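Local coordinates for polycyclic ketone monooxygenase (Myceliophthora thermophila, PDB 5MQ6), which uses FAD and NADPH to insert one oxygen atom beside the carbonyl of ketones, notably bulky polycyclic ones, giving esters or lactones by Baeyer-Villiger oxidation, at residues R78-I83 and P106-M111; L178-V183 and E201-G206; W195-T200 and R217-A222; S223-N228 and A489-V494. All blocks are in the same frame, centred on the assembly; numbering follows the deposited sequence.

Interaction 1. Residues R78-I83 and P106-M111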
# COMPACT_ATOMS: atom_id res chain seq x y z
N ARG A 78 -0.66 8.22 -29.56
CA ARG A 78 0.24 7.06 -29.50
C ARG A 78 1.50 7.45 -28.78
O ARG A 78 2.05 8.54 -29.02
CB ARG A 78 0.66 6.59 -30.90
CG ARG A 78 -0.50 6.05 -31.67
CD ARG A 78 -0.10 5.54 -33.07
NE ARG A 78 -1.11 4.56 -33.37
CZ ARG A 78 -1.07 3.72 -34.36
NH1 ARG A 78 -0.04 3.73 -35.21
NH2 ARG A 78 -2.09 2.90 -34.52
N TYR A 79 2.01 6.57 -27.93
CA TYR A 79 3.17 6.86 -27.14
C TYR A 79 4.06 5.62 -27.16
O TYR A 79 3.62 4.54 -27.57
CB TYR A 79 2.80 7.17 -25.69
CG TYR A 79 1.88 8.34 -25.58
CD1 TYR A 79 0.54 8.16 -25.70
CD2 TYR A 79 2.36 9.63 -25.50
CE1 TYR A 79 -0.33 9.23 -25.68
CE2 TYR A 79 1.49 10.74 -25.51
CZ TYR A 79 0.14 10.52 -25.56
OH TYR A 79 -0.81 11.55 -25.59
N LYS A 80 5.30 5.75 -26.71
CA LYS A 80 6.15 4.55 -26.62
C LYS A 80 5.74 3.79 -25.33
O LYS A 80 5.41 2.63 -25.39
CB LYS A 80 7.61 4.97 -26.62
CG LYS A 80 8.67 3.84 -26.58
CD LYS A 80 10.05 4.46 -26.72
CE LYS A 80 11.12 3.34 -26.88
NZ LYS A 80 12.46 3.96 -26.90
N PHE A 81 5.82 4.46 -24.17
CA PHE A 81 5.44 3.92 -22.88
C PHE A 81 4.21 4.70 -22.32
O PHE A 81 4.18 5.94 -22.28
CB PHE A 81 6.58 4.09 -21.84
CG PHE A 81 7.82 3.37 -22.20
CD1 PHE A 81 7.96 2.02 -21.92
CD2 PHE A 81 8.85 4.01 -22.89
CE1 PHE A 81 9.10 1.33 -22.31
CE2 PHE A 81 10.00 3.30 -23.29
CZ PHE A 81 10.09 1.94 -23.02
N ILE A 82 3.22 3.95 -21.88
CA ILE A 82 2.22 4.47 -20.94
C ILE A 82 2.47 3.88 -19.57
O ILE A 82 2.54 2.66 -19.38
CB ILE A 82 0.78 4.31 -21.40
CG1 ILE A 82 0.54 5.25 -22.62
CG2 ILE A 82 -0.16 4.69 -20.21
CD1 ILE A 82 -0.74 4.90 -23.39
N ILE A 83 2.60 4.79 -18.63
CA ILE A 83 2.69 4.46 -17.20
C ILE A 83 1.36 4.78 -16.50
O ILE A 83 0.91 5.91 -16.55
CB ILE A 83 3.80 5.26 -16.53
CG1 ILE A 83 5.16 4.87 -17.19
CG2 ILE A 83 3.84 5.00 -15.00
CD1 ILE A 83 6.32 5.76 -16.78
N PRO A 106 9.83 13.16 -27.55
CA PRO A 106 8.79 13.92 -26.83
C PRO A 106 7.48 13.15 -26.49
O PRO A 106 6.84 13.51 -25.48
CB PRO A 106 8.53 15.08 -27.79
CG PRO A 106 8.62 14.39 -29.14
CD PRO A 106 9.85 13.47 -28.99
N ASP A 107 7.11 12.13 -27.29
CA ASP A 107 5.98 11.22 -27.01
C ASP A 107 6.35 9.83 -26.47
O ASP A 107 5.58 8.87 -26.63
CB ASP A 107 5.21 10.96 -28.29
CG ASP A 107 4.79 12.24 -28.98
OD1 ASP A 107 4.44 13.20 -28.24
OD2 ASP A 107 4.85 12.26 -30.24
N ASP A 108 7.53 9.72 -25.88
CA ASP A 108 7.97 8.47 -25.35
C ASP A 108 7.27 8.05 -24.04
O ASP A 108 7.27 6.90 -23.73
CB ASP A 108 9.46 8.45 -25.19
CG ASP A 108 10.18 8.32 -26.51
OD1 ASP A 108 9.51 8.06 -27.54
OD2 ASP A 108 11.42 8.44 -26.52
N ILE A 109 6.73 9.00 -23.29
CA ILE A 109 6.08 8.75 -22.01
C ILE A 109 4.79 9.51 -21.91
O ILE A 109 4.78 10.72 -22.13
CB ILE A 109 6.97 9.14 -20.80
CG1 ILE A 109 8.19 8.17 -20.72
CG2 ILE A 109 6.12 9.11 -19.47
CD1 ILE A 109 9.13 8.45 -19.53
N LEU A 110 3.70 8.81 -21.53
CA LEU A 110 2.53 9.38 -20.95
C LEU A 110 2.25 8.68 -19.67
O LEU A 110 2.05 7.48 -19.66
CB LEU A 110 1.31 9.37 -21.89
CG LEU A 110 0.08 10.11 -21.30
CD1 LEU A 110 0.31 11.61 -21.30
CD2 LEU A 110 -1.20 9.79 -22.03
N MET A 111 2.20 9.46 -18.61
CA MET A 111 1.79 8.97 -17.29
C MET A 111 0.33 9.30 -17.15
O MET A 111 -0.08 10.43 -17.53
CB MET A 111 2.61 9.60 -16.14
CG MET A 111 4.14 9.47 -16.35
SD MET A 111 5.06 10.33 -15.04
CE MET A 111 4.85 9.10 -13.76
O HOH W 1 12.82 6.80 -28.29
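Tyr79 lays its ring flat over Leu110, whose CB stands 3.7 Å from the centroid of the Tyr79 ring and nearly on its normal, while CD2 of Leu110 reaches toward CE1 and CZ. With CG opposite its own carbonyl carbon (chi1 -59°), the ring also receives Asp107 O at its edge. A serine at Tyr79 would probably uncover Leu110 and open a gap on that side of the strand. At Lys80 the amide donates to Asp107 O (3.1 Å). The extended lysine chain passes Asp108, its CD 3.7 Å from Asp108 OD1; NZ bonds to Leu102 O and meets Asp108 OD2 through a water. Regular parallel pairing follows: Phe81 N donates to Asp108 O at 2.9 Å, and Phe81 O receives Leu110 N at 3.0 Å. Ile82 turns to the same face as Leu110. Ile83 N closes on Leu110 O at 2.9 Å, and its side chain packs beside Ile109, CD1 to CG2 4.3 Å, and beside Met111; Ile83 also touches helix 88-99. This is the first beta-alpha-beta crossover of a Rossmann-type FAD domain. Backbone bonds fix the strand register and apolar contacts line both faces, while at the outer end the opposite charges of Lys80 and Asp108 are joined through water.

Interaction 2. Residues L178-V183 and E201-G206. With FAD (flavin-adenine dinucleotide), chain B.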
# COMPACT_ATOMS: atom_id res chain seq x y z
N LEU A 178 -1.22 12.89 -17.87
CA LEU A 178 -2.59 13.07 -18.03
C LEU A 178 -3.27 12.75 -16.68
O LEU A 178 -3.33 11.60 -16.24
CB LEU A 178 -3.09 12.20 -19.16
CG LEU A 178 -4.59 12.11 -19.31
CD1 LEU A 178 -5.19 13.52 -19.66
CD2 LEU A 178 -4.90 11.03 -20.30
N PHE A 179 -3.84 13.77 -16.06
CA PHE A 179 -4.44 13.61 -14.71
C PHE A 179 -5.97 13.56 -14.81
O PHE A 179 -6.54 13.68 -15.92
CB PHE A 179 -3.96 14.76 -13.77
CG PHE A 179 -2.53 14.71 -13.49
CD1 PHE A 179 -1.99 13.63 -12.81
CD2 PHE A 179 -1.70 15.71 -13.93
CE1 PHE A 179 -0.62 13.55 -12.55
CE2 PHE A 179 -0.38 15.65 -13.65
CZ PHE A 179 0.18 14.55 -12.96
N ARG A 180 -6.60 13.37 -13.66
CA ARG A 180 -8.05 13.25 -13.58
C ARG A 180 -8.59 12.13 -14.44
O ARG A 180 -9.79 12.14 -14.80
CB ARG A 180 -8.76 14.57 -13.98
CG ARG A 180 -8.25 15.77 -13.19
CD ARG A 180 -8.91 17.07 -13.65
NE ARG A 180 -8.57 17.40 -15.03
CZ ARG A 180 -9.06 18.42 -15.72
NH1 ARG A 180 -9.86 19.27 -15.15
NH2 ARG A 180 -8.71 18.63 -16.97
N SER A 181 -7.76 11.17 -14.80
CA SER A 181 -8.17 10.18 -15.76
C SER A 181 -8.24 8.76 -15.21
O SER A 181 -7.25 8.22 -14.73
CB SER A 181 -7.23 10.28 -16.95
OG SER A 181 -7.36 11.51 -17.56
N ASN A 182 -9.38 8.12 -15.39
CA ASN A 182 -9.57 6.76 -15.03
C ASN A 182 -9.37 5.86 -16.21
O ASN A 182 -10.08 5.95 -17.22
CB ASN A 182 -10.98 6.56 -14.46
CG ASN A 182 -11.23 5.12 -14.00
OD1 ASN A 182 -10.34 4.40 -13.46
ND2 ASN A 182 -12.46 4.67 -14.19
N VAL A 183 -8.45 4.92 -16.06
CA VAL A 183 -8.25 3.87 -17.07
C VAL A 183 -9.22 2.77 -16.76
O VAL A 183 -9.29 2.34 -15.62
CB VAL A 183 -6.79 3.31 -17.05
CG1 VAL A 183 -6.62 2.30 -18.15
CG2 VAL A 183 -5.78 4.44 -17.18
N GLU A 201 -11.38 11.07 -18.88
CA GLU A 201 -10.79 12.24 -18.23
C GLU A 201 -11.89 13.18 -17.72
O GLU A 201 -12.60 13.79 -18.53
CB GLU A 201 -9.89 12.97 -19.20
CG GLU A 201 -9.23 14.21 -18.69
CD GLU A 201 -8.80 15.27 -19.71
OE1 GLU A 201 -9.17 15.13 -20.87
OE2 GLU A 201 -8.09 16.25 -19.29
N GLY A 202 -11.95 13.32 -16.38
CA GLY A 202 -12.69 14.36 -15.70
C GLY A 202 -12.28 15.74 -16.10
O GLY A 202 -11.10 16.01 -16.26
N ARG A 203 -13.26 16.62 -16.32
CA ARG A 203 -12.95 18.02 -16.65
C ARG A 203 -13.53 19.04 -15.68
O ARG A 203 -13.46 20.24 -15.92
CB ARG A 203 -13.43 18.34 -18.06
CG ARG A 203 -12.96 17.32 -19.11
CD ARG A 203 -11.52 17.56 -19.44
NE ARG A 203 -11.29 18.89 -20.01
CZ ARG A 203 -10.13 19.40 -20.38
NH1 ARG A 203 -8.99 18.75 -20.30
NH2 ARG A 203 -10.09 20.61 -20.89
N GLY A 204 -14.07 18.59 -14.58
CA GLY A 204 -14.46 19.54 -13.53
C GLY A 204 -15.97 19.62 -13.44
O GLY A 204 -16.70 19.03 -14.26
N PRO A 205 -16.47 20.35 -12.44
CA PRO A 205 -17.90 20.30 -12.17
C PRO A 205 -18.72 20.94 -13.32
O PRO A 205 -18.25 21.92 -13.94
CB PRO A 205 -18.05 21.05 -10.83
CG PRO A 205 -16.64 21.33 -10.34
CD PRO A 205 -15.77 21.32 -11.56
N GLY A 206 -19.87 20.32 -13.63
CA GLY A 206 -20.72 20.70 -14.81
C GLY A 206 -20.01 20.74 -16.18
O GLY A 206 -20.44 21.48 -17.07
PA FAD B . 0.15 5.03 -5.37
O1A FAD B . -1.09 4.41 -4.82
O2A FAD B . 0.95 6.03 -4.57
O5B FAD B . -0.24 5.74 -6.76
C5B FAD B . -0.99 5.05 -7.70
C4B FAD B . -1.92 6.04 -8.39
O4B FAD B . -2.51 5.35 -9.50
C3B FAD B . -3.06 6.58 -7.54
O3B FAD B . -3.19 7.96 -7.73
C2B FAD B . -4.27 5.87 -8.07
O2B FAD B . -5.45 6.62 -7.93
C1B FAD B . -3.88 5.67 -9.52
N9A FAD B . -4.64 4.63 -10.17
C8A FAD B . -4.81 3.35 -9.74
N7A FAD B . -5.61 2.73 -10.60
C5A FAD B . -5.98 3.57 -11.58
C6A FAD B . -6.81 3.45 -12.80
N6A FAD B . -7.46 2.37 -13.18
N1A FAD B . -6.83 4.53 -13.52
C2A FAD B . -6.21 5.69 -13.18
N3A FAD B . -5.46 5.91 -12.12
C4A FAD B . -5.35 4.83 -11.27
N1 FAD B . 4.19 2.77 2.50
C2 FAD B . 5.45 2.78 3.04
O2 FAD B . 6.31 2.01 2.62
N3 FAD B . 5.77 3.63 4.03
C4 FAD B . 4.85 4.48 4.50
O4 FAD B . 5.20 5.23 5.40
C4X FAD B . 3.46 4.55 4.00
N5 FAD B . 2.48 5.39 4.48
C5X FAD B . 1.25 5.33 3.91
C6 FAD B . 0.17 6.21 4.41
C7 FAD B . -1.13 6.07 3.73
C7M FAD B . -2.31 6.93 4.14
C8 FAD B . -1.37 5.10 2.62
C8M FAD B . -2.71 4.95 1.91
C9 FAD B . -0.34 4.29 2.20
C9A FAD B . 0.95 4.37 2.80
N10 FAD B . 1.95 3.50 2.33
C10 FAD B . 3.22 3.60 2.91
C1' FAD B . 1.75 2.58 1.19
C2' FAD B . 1.88 3.47 -0.11
O2' FAD B . 0.73 3.25 -0.94
C3' FAD B . 3.21 3.26 -0.92
O3' FAD B . 4.32 3.57 -0.08
C4' FAD B . 3.44 4.17 -2.15
O4' FAD B . 3.05 5.61 -1.97
C5' FAD B . 2.74 3.57 -3.39
O5' FAD B . 3.33 4.22 -4.56
P FAD B . 2.63 3.74 -5.94
O1P FAD B . 3.01 4.86 -6.98
O2P FAD B . 3.01 2.26 -6.12
O3P FAD B . 1.01 3.70 -5.64
O HOH W 2 -6.71 16.30 -17.04
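A bend at chi3 (-65°) carries the Arg180 guanidinium across Gly202 to Glu201, whose chain is stretched with chi1 at 179°; Arg203, folded at both chi2 and chi3, returns to the same carboxylate. Glu201 OE2 takes a 2.8 Å salt bridge from Arg203 NH1, which comes from above the carboxylate plane, and a weaker one from Arg180 NH2 at 3.4 Å. A water adds a third bond to OE2 and also links Arg180 NE to Phe179 O. Over one guanidinium face of Arg180 lies Gly202 O, 3.1 Å above its plane. Gly202 N, in turn, donates to Arg180 O at 2.9 Å, beside the antiparallel non-hydrogen-bonded pair of Ser181 and Glu201. Asn68 and His64 hold the outer nitrogens of Arg180, and Arg210 takes Glu201 OE1. A leucine in place of Arg180 is likely to leave Glu201 short of one cation and deprive the water of its NE donor. Farther along, in strand 181-189, Val183 binds the adenine edge of FAD through its backbone: its N donates to N1A at 3.0 Å and its O accepts from N6A. Gathering several arginines round one buried carboxylate is consistent with Glu201 staying ionised, its charge tying the loop to the start of the adenine-binding strand.

Interaction 3. Residues W195-T200 and R217-A222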
# COMPACT_ATOMS: atom_id res chain seq x y z
N TRP A 195 -0.84 -1.74 -27.46
CA TRP A 195 -1.86 -1.69 -26.44
C TRP A 195 -2.75 -0.44 -26.68
O TRP A 195 -2.23 0.61 -27.05
CB TRP A 195 -1.18 -1.54 -25.06
CG TRP A 195 -0.54 -2.78 -24.63
CD1 TRP A 195 0.81 -3.08 -24.72
CD2 TRP A 195 -1.18 -3.90 -24.09
NE1 TRP A 195 1.04 -4.37 -24.24
CE2 TRP A 195 -0.15 -4.89 -23.81
CE3 TRP A 195 -2.51 -4.17 -23.73
CZ2 TRP A 195 -0.44 -6.14 -23.25
CZ3 TRP A 195 -2.79 -5.45 -23.15
CH2 TRP A 195 -1.76 -6.39 -22.92
N SER A 196 -4.07 -0.59 -26.49
CA SER A 196 -5.02 0.50 -26.44
C SER A 196 -5.60 0.60 -25.02
O SER A 196 -6.07 -0.40 -24.47
CB SER A 196 -6.17 0.19 -27.35
OG SER A 196 -5.78 0.29 -28.70
N LEU A 197 -5.58 1.80 -24.48
CA LEU A 197 -6.21 2.08 -23.23
C LEU A 197 -7.48 2.89 -23.45
O LEU A 197 -7.43 3.87 -24.18
CB LEU A 197 -5.26 2.87 -22.36
CG LEU A 197 -4.10 2.12 -21.68
CD1 LEU A 197 -3.05 1.67 -22.67
CD2 LEU A 197 -3.51 2.99 -20.57
N GLU A 198 -8.56 2.48 -22.78
CA GLU A 198 -9.76 3.28 -22.68
C GLU A 198 -9.75 4.03 -21.40
O GLU A 198 -9.76 3.41 -20.34
CB GLU A 198 -11.01 2.45 -22.60
CG GLU A 198 -11.30 1.72 -23.84
CD GLU A 198 -12.46 0.75 -23.69
OE1 GLU A 198 -13.17 0.71 -22.59
OE2 GLU A 198 -12.66 0.04 -24.70
N VAL A 199 -9.86 5.35 -21.52
CA VAL A 199 -9.61 6.29 -20.46
C VAL A 199 -10.76 7.33 -20.45
O VAL A 199 -11.19 7.82 -21.52
CB VAL A 199 -8.29 7.00 -20.72
CG1 VAL A 199 -8.13 8.06 -19.74
CG2 VAL A 199 -7.07 6.05 -20.71
N THR A 200 -11.21 7.69 -19.27
CA THR A 200 -12.17 8.81 -19.07
C THR A 200 -11.54 9.91 -18.27
O THR A 200 -11.14 9.67 -17.12
CB THR A 200 -13.40 8.33 -18.28
OG1 THR A 200 -13.96 7.26 -18.96
CG2 THR A 200 -14.49 9.39 -18.25
N ARG A 217 3.32 1.21 -27.09
CA ARG A 217 4.05 -0.07 -27.36
C ARG A 217 4.15 -0.89 -26.09
O ARG A 217 4.03 -2.07 -26.12
CB ARG A 217 5.49 0.26 -27.85
CG ARG A 217 5.46 1.00 -29.19
CD ARG A 217 6.91 1.25 -29.55
NE ARG A 217 7.07 1.90 -30.79
CZ ARG A 217 8.21 2.30 -31.32
NH1 ARG A 217 9.36 2.03 -30.73
NH2 ARG A 217 8.17 2.88 -32.50
N TYR A 218 4.36 -0.23 -24.96
CA TYR A 218 4.47 -0.83 -23.67
C TYR A 218 3.52 -0.18 -22.67
O TYR A 218 3.37 1.11 -22.68
CB TYR A 218 5.87 -0.56 -23.16
CG TYR A 218 7.00 -1.32 -23.76
CD1 TYR A 218 7.37 -2.60 -23.29
CD2 TYR A 218 7.81 -0.75 -24.76
CE1 TYR A 218 8.49 -3.27 -23.77
CE2 TYR A 218 8.90 -1.44 -25.24
CZ TYR A 218 9.25 -2.65 -24.76
OH TYR A 218 10.37 -3.24 -25.34
N VAL A 219 2.97 -1.00 -21.79
CA VAL A 219 2.20 -0.47 -20.66
C VAL A 219 2.85 -0.92 -19.37
O VAL A 219 3.05 -2.06 -19.17
CB VAL A 219 0.73 -0.90 -20.69
CG1 VAL A 219 -0.04 -0.52 -19.39
CG2 VAL A 219 0.03 -0.36 -21.93
N LEU A 220 3.18 0.01 -18.51
CA LEU A 220 3.81 -0.26 -17.21
C LEU A 220 2.79 0.13 -16.09
O LEU A 220 2.47 1.31 -15.92
CB LEU A 220 5.01 0.64 -17.14
CG LEU A 220 6.26 0.32 -17.94
CD1 LEU A 220 6.28 -0.77 -18.89
CD2 LEU A 220 7.21 1.45 -18.12
N LEU A 221 2.33 -0.82 -15.31
CA LEU A 221 1.38 -0.48 -14.24
C LEU A 221 2.13 -0.17 -12.94
O LEU A 221 2.90 -1.00 -12.45
CB LEU A 221 0.43 -1.61 -14.00
CG LEU A 221 -0.34 -2.10 -15.19
CD1 LEU A 221 -1.19 -3.24 -14.69
CD2 LEU A 221 -1.19 -1.13 -15.99
N ALA A 222 1.92 1.02 -12.40
CA ALA A 222 2.34 1.35 -11.02
C ALA A 222 1.07 1.89 -10.31
O ALA A 222 0.97 3.01 -9.82
CB ALA A 222 3.45 2.39 -11.07
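Val219 and Trp195 carry most of this contact, which is chiefly apolar. CG2 of Val219 sits 3.6 Å from Trp195 CB and 3.7 Å from Trp195 CG, meeting the root of the indole obliquely, the two side chains lying roughly at right angles. The same methyl touches Leu197 CD1 at 3.8 Å; here the leucine and valine branches run alongside each other, pointing opposite ways. Val219 CG2, anti to the carbonyl carbon (chi1 171° for CG1), is the one branch that touches both residues of strand 194-201. Leu527, from strand 527-529, packs against both Trp195 and Val219, while Ile82 and Val183 close round Leu197.

Polar groups play a smaller part. The carbonyl oxygen of Arg217 lies in the indole plane, at its edge, 3.7 Å from Trp195 CD1. That oxygen has its hydrogen-bond donor in Asn526 ND2, and the indole NE1 gives its proton to Pro525 O, so both polar atoms find partners in one neighbouring loop. Trp188 completes the setting of the indole with an edge-to-face stack.

Backbone pairing is absent between the two segments: their strand axes come no nearer than 8.0 Å and are inclined by 51°. Strand 194-201 belongs to a beta-meander laid against the parallel sheet of the FAD domain, as in relatives of glutathione reductase, and the chain turns its corner at Arg217 to enter that sheet. The chemistry is therefore that of a hydrophobic interface between layers, held by shape and exclusion of water, with its few polar atoms satisfied by adjoining loops.

Interaction 4. Residues S223-N228 and A489-V494. With FAD (flavin-adenine dinucleotide), chain B.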
# COMPACT_ATOMS: atom_id res chain seq x y z
N SER A 223 0.08 1.02 -10.27
CA SER A 223 -1.32 1.39 -9.94
C SER A 223 -1.52 1.36 -8.45
O SER A 223 -2.66 1.66 -7.99
CB SER A 223 -2.27 0.39 -10.58
OG SER A 223 -2.11 -0.92 -10.03
N GLY A 224 -0.49 0.90 -7.70
CA GLY A 224 -0.55 0.96 -6.22
C GLY A 224 -1.36 -0.18 -5.58
O GLY A 224 -1.78 -1.14 -6.25
N ILE A 225 -1.51 -0.07 -4.26
CA ILE A 225 -2.12 -1.12 -3.46
C ILE A 225 -3.22 -0.62 -2.50
O ILE A 225 -4.09 -1.41 -2.12
CB ILE A 225 -1.07 -1.88 -2.61
CG1 ILE A 225 -0.14 -0.91 -1.79
CG2 ILE A 225 -0.20 -2.77 -3.47
CD1 ILE A 225 0.85 -1.61 -0.79
N LEU A 226 -3.15 0.65 -2.06
CA LEU A 226 -4.14 1.24 -1.09
C LEU A 226 -4.70 2.51 -1.75
O LEU A 226 -4.27 3.66 -1.46
CB LEU A 226 -3.47 1.47 0.27
CG LEU A 226 -2.98 0.14 0.96
CD1 LEU A 226 -1.79 0.39 1.92
CD2 LEU A 226 -4.12 -0.61 1.64
N THR A 227 -5.63 2.27 -2.68
CA THR A 227 -6.00 3.22 -3.75
C THR A 227 -7.46 3.62 -3.78
O THR A 227 -7.79 4.67 -4.27
CB THR A 227 -5.61 2.61 -5.13
OG1 THR A 227 -6.14 1.27 -5.26
CG2 THR A 227 -4.01 2.60 -5.23
N ASN A 228 -8.31 2.78 -3.20
CA ASN A 228 -9.76 2.87 -3.35
C ASN A 228 -10.35 2.87 -1.97
O ASN A 228 -10.50 1.77 -1.38
CB ASN A 228 -10.21 1.64 -4.11
CG ASN A 228 -9.82 1.75 -5.57
OD1 ASN A 228 -8.67 1.39 -6.00
ND2 ASN A 228 -10.74 2.31 -6.34
N ALA A 489 -5.20 -6.97 -12.70
CA ALA A 489 -6.34 -6.32 -13.31
C ALA A 489 -7.30 -5.82 -12.22
O ALA A 489 -7.73 -4.62 -12.20
CB ALA A 489 -7.06 -7.30 -14.21
N VAL A 490 -7.67 -6.74 -11.33
CA VAL A 490 -8.59 -6.35 -10.27
C VAL A 490 -7.98 -5.29 -9.42
O VAL A 490 -8.63 -4.31 -9.10
CB VAL A 490 -9.01 -7.51 -9.34
CG1 VAL A 490 -9.97 -7.03 -8.25
CG2 VAL A 490 -9.73 -8.58 -10.17
N ARG A 491 -6.74 -5.46 -9.03
CA ARG A 491 -6.16 -4.48 -8.18
C ARG A 491 -6.07 -3.07 -8.80
O ARG A 491 -6.11 -2.10 -8.11
CB ARG A 491 -4.79 -4.92 -7.82
CG ARG A 491 -4.09 -3.88 -6.98
CD ARG A 491 -2.78 -4.42 -6.43
NE ARG A 491 -1.83 -4.83 -7.49
CZ ARG A 491 -1.63 -6.08 -7.91
NH1 ARG A 491 -2.35 -7.09 -7.40
NH2 ARG A 491 -0.68 -6.30 -8.86
N THR A 492 -5.90 -2.98 -10.09
CA THR A 492 -5.82 -1.68 -10.73
C THR A 492 -7.16 -1.17 -11.17
O THR A 492 -7.27 -0.00 -11.53
CB THR A 492 -4.65 -1.51 -11.81
OG1 THR A 492 -5.08 -1.19 -13.12
CG2 THR A 492 -3.67 -2.50 -11.82
N GLY A 493 -8.18 -2.04 -11.11
CA GLY A 493 -9.54 -1.63 -11.44
C GLY A 493 -9.80 -1.54 -12.97
O GLY A 493 -10.67 -0.77 -13.42
N VAL A 494 -9.07 -2.33 -13.76
CA VAL A 494 -9.17 -2.32 -15.25
C VAL A 494 -9.47 -3.70 -15.73
O VAL A 494 -9.14 -4.65 -15.09
CB VAL A 494 -7.82 -1.84 -15.88
CG1 VAL A 494 -7.52 -0.39 -15.47
CG2 VAL A 494 -6.63 -2.70 -15.38
PA FAD B . 0.15 5.03 -5.37
O1A FAD B . -1.09 4.41 -4.82
O2A FAD B . 0.95 6.03 -4.57
O5B FAD B . -0.24 5.74 -6.76
C5B FAD B . -0.99 5.05 -7.70
C4B FAD B . -1.92 6.04 -8.39
O4B FAD B . -2.51 5.35 -9.50
C3B FAD B . -3.06 6.58 -7.54
O3B FAD B . -3.19 7.96 -7.73
C2B FAD B . -4.27 5.87 -8.07
O2B FAD B . -5.45 6.62 -7.93
C1B FAD B . -3.88 5.67 -9.52
N9A FAD B . -4.64 4.63 -10.17
C8A FAD B . -4.81 3.35 -9.74
N7A FAD B . -5.61 2.73 -10.60
C5A FAD B . -5.98 3.57 -11.58
C6A FAD B . -6.81 3.45 -12.80
N6A FAD B . -7.46 2.37 -13.18
N1A FAD B . -6.83 4.53 -13.52
C2A FAD B . -6.21 5.69 -13.18
N3A FAD B . -5.46 5.91 -12.12
C4A FAD B . -5.35 4.83 -11.27
N1 FAD B . 4.19 2.77 2.50
C2 FAD B . 5.45 2.78 3.04
O2 FAD B . 6.31 2.01 2.62
N3 FAD B . 5.77 3.63 4.03
C4 FAD B . 4.85 4.48 4.50
O4 FAD B . 5.20 5.23 5.40
C4X FAD B . 3.46 4.55 4.00
N5 FAD B . 2.48 5.39 4.48
C5X FAD B . 1.25 5.33 3.91
C6 FAD B . 0.17 6.21 4.41
C7 FAD B . -1.13 6.07 3.73
C7M FAD B . -2.31 6.93 4.14
C8 FAD B . -1.37 5.10 2.62
C8M FAD B . -2.71 4.95 1.91
C9 FAD B . -0.34 4.29 2.20
C9A FAD B . 0.95 4.37 2.80
N10 FAD B . 1.95 3.50 2.33
C10 FAD B . 3.22 3.60 2.91
C1' FAD B . 1.75 2.58 1.19
C2' FAD B . 1.88 3.47 -0.11
O2' FAD B . 0.73 3.25 -0.94
C3' FAD B . 3.21 3.26 -0.92
O3' FAD B . 4.32 3.57 -0.08
C4' FAD B . 3.44 4.17 -2.15
O4' FAD B . 3.05 5.61 -1.97
C5' FAD B . 2.74 3.57 -3.39
O5' FAD B . 3.33 4.22 -4.56
P FAD B . 2.63 3.74 -5.94
O1P FAD B . 3.01 4.86 -6.98
O2P FAD B . 3.01 2.26 -6.12
O3P FAD B . 1.01 3.70 -5.64
O HOH W 3 -5.14 0.71 -7.52
O HOH W 4 -0.69 -2.32 -8.37
O HOH W 5 -7.24 -1.75 -5.37
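The loop at Ser223 and the last turn of helix 489-492 approach to 5.5 Å between the CA atoms of Ser223 and Thr492, and the helix ends there in a Schellman motif at Gly493, with Val494 N returning to Ala489 O. Ser223 faces Thr492 closely, but the serine has two conformers and the very short spacing of these side chains is doubtful.

Arg491 makes the clearer contact. Extended as far as CD, the chain brings CD to 3.4 Å from Gly224 O, which lies at the edge of the guanidinium in its plane; the bend at chi3 (60°) then turns NE to the water it shares with that oxygen. This water accepts from Arg491 NE at 2.9 Å and donates to Gly224 O at 2.7 Å, touching Ser223 OG as well; NH1 is spent on Gly486 O. Another water donates to both Thr227 OG1 and Arg491 O, so solvent molecules rather than direct bonds join loop to helix.

Both segments also line the cofactor. Thr492 O takes a nearly straight bond from FAD N6A, 2.9 Å long with 177° at the hydrogen. Gly224 CA lies 3.2 Å from FAD O3P, and a side chain there would run into the phosphate oxygen O1A. Leu226 CB lies 3.9 Å from the flavin methyl C8M.

Leu84, at the end of strand 78-84, lies against both Ser223 and Thr492. The loop leaves strand 218-221 with Ile225 on Pro481; the helix, flanked by helix 504-511, leads, after the turn at Gly493, into strand 495-497, which pairs with strand 181-189.

How the interactions relate
Interactions 1, 2 and 3 all reach one mixed sheet of the FAD domain. Interaction 1 comes first along the chain, interactions 2 and 3 interleave, and interaction 4 joins a loop to a helix more than 250 residues later. Centres of interactions 1 and 3 lie about 9 Å apart, where strands 78-84 and 218-221 are neighbours; the centres of interactions 1 and 2 are about 18 Å apart, yet the two contacts meet through Met111 and Leu178. Interaction 4, about 14 Å from interaction 3 between centres, meets it where Leu221 packs on Thr492. Interactions 2 and 4 hold the adenine amino group of FAD between Val183 and Thr492, so sequence-distant segments share one cofactor site built on the sheet.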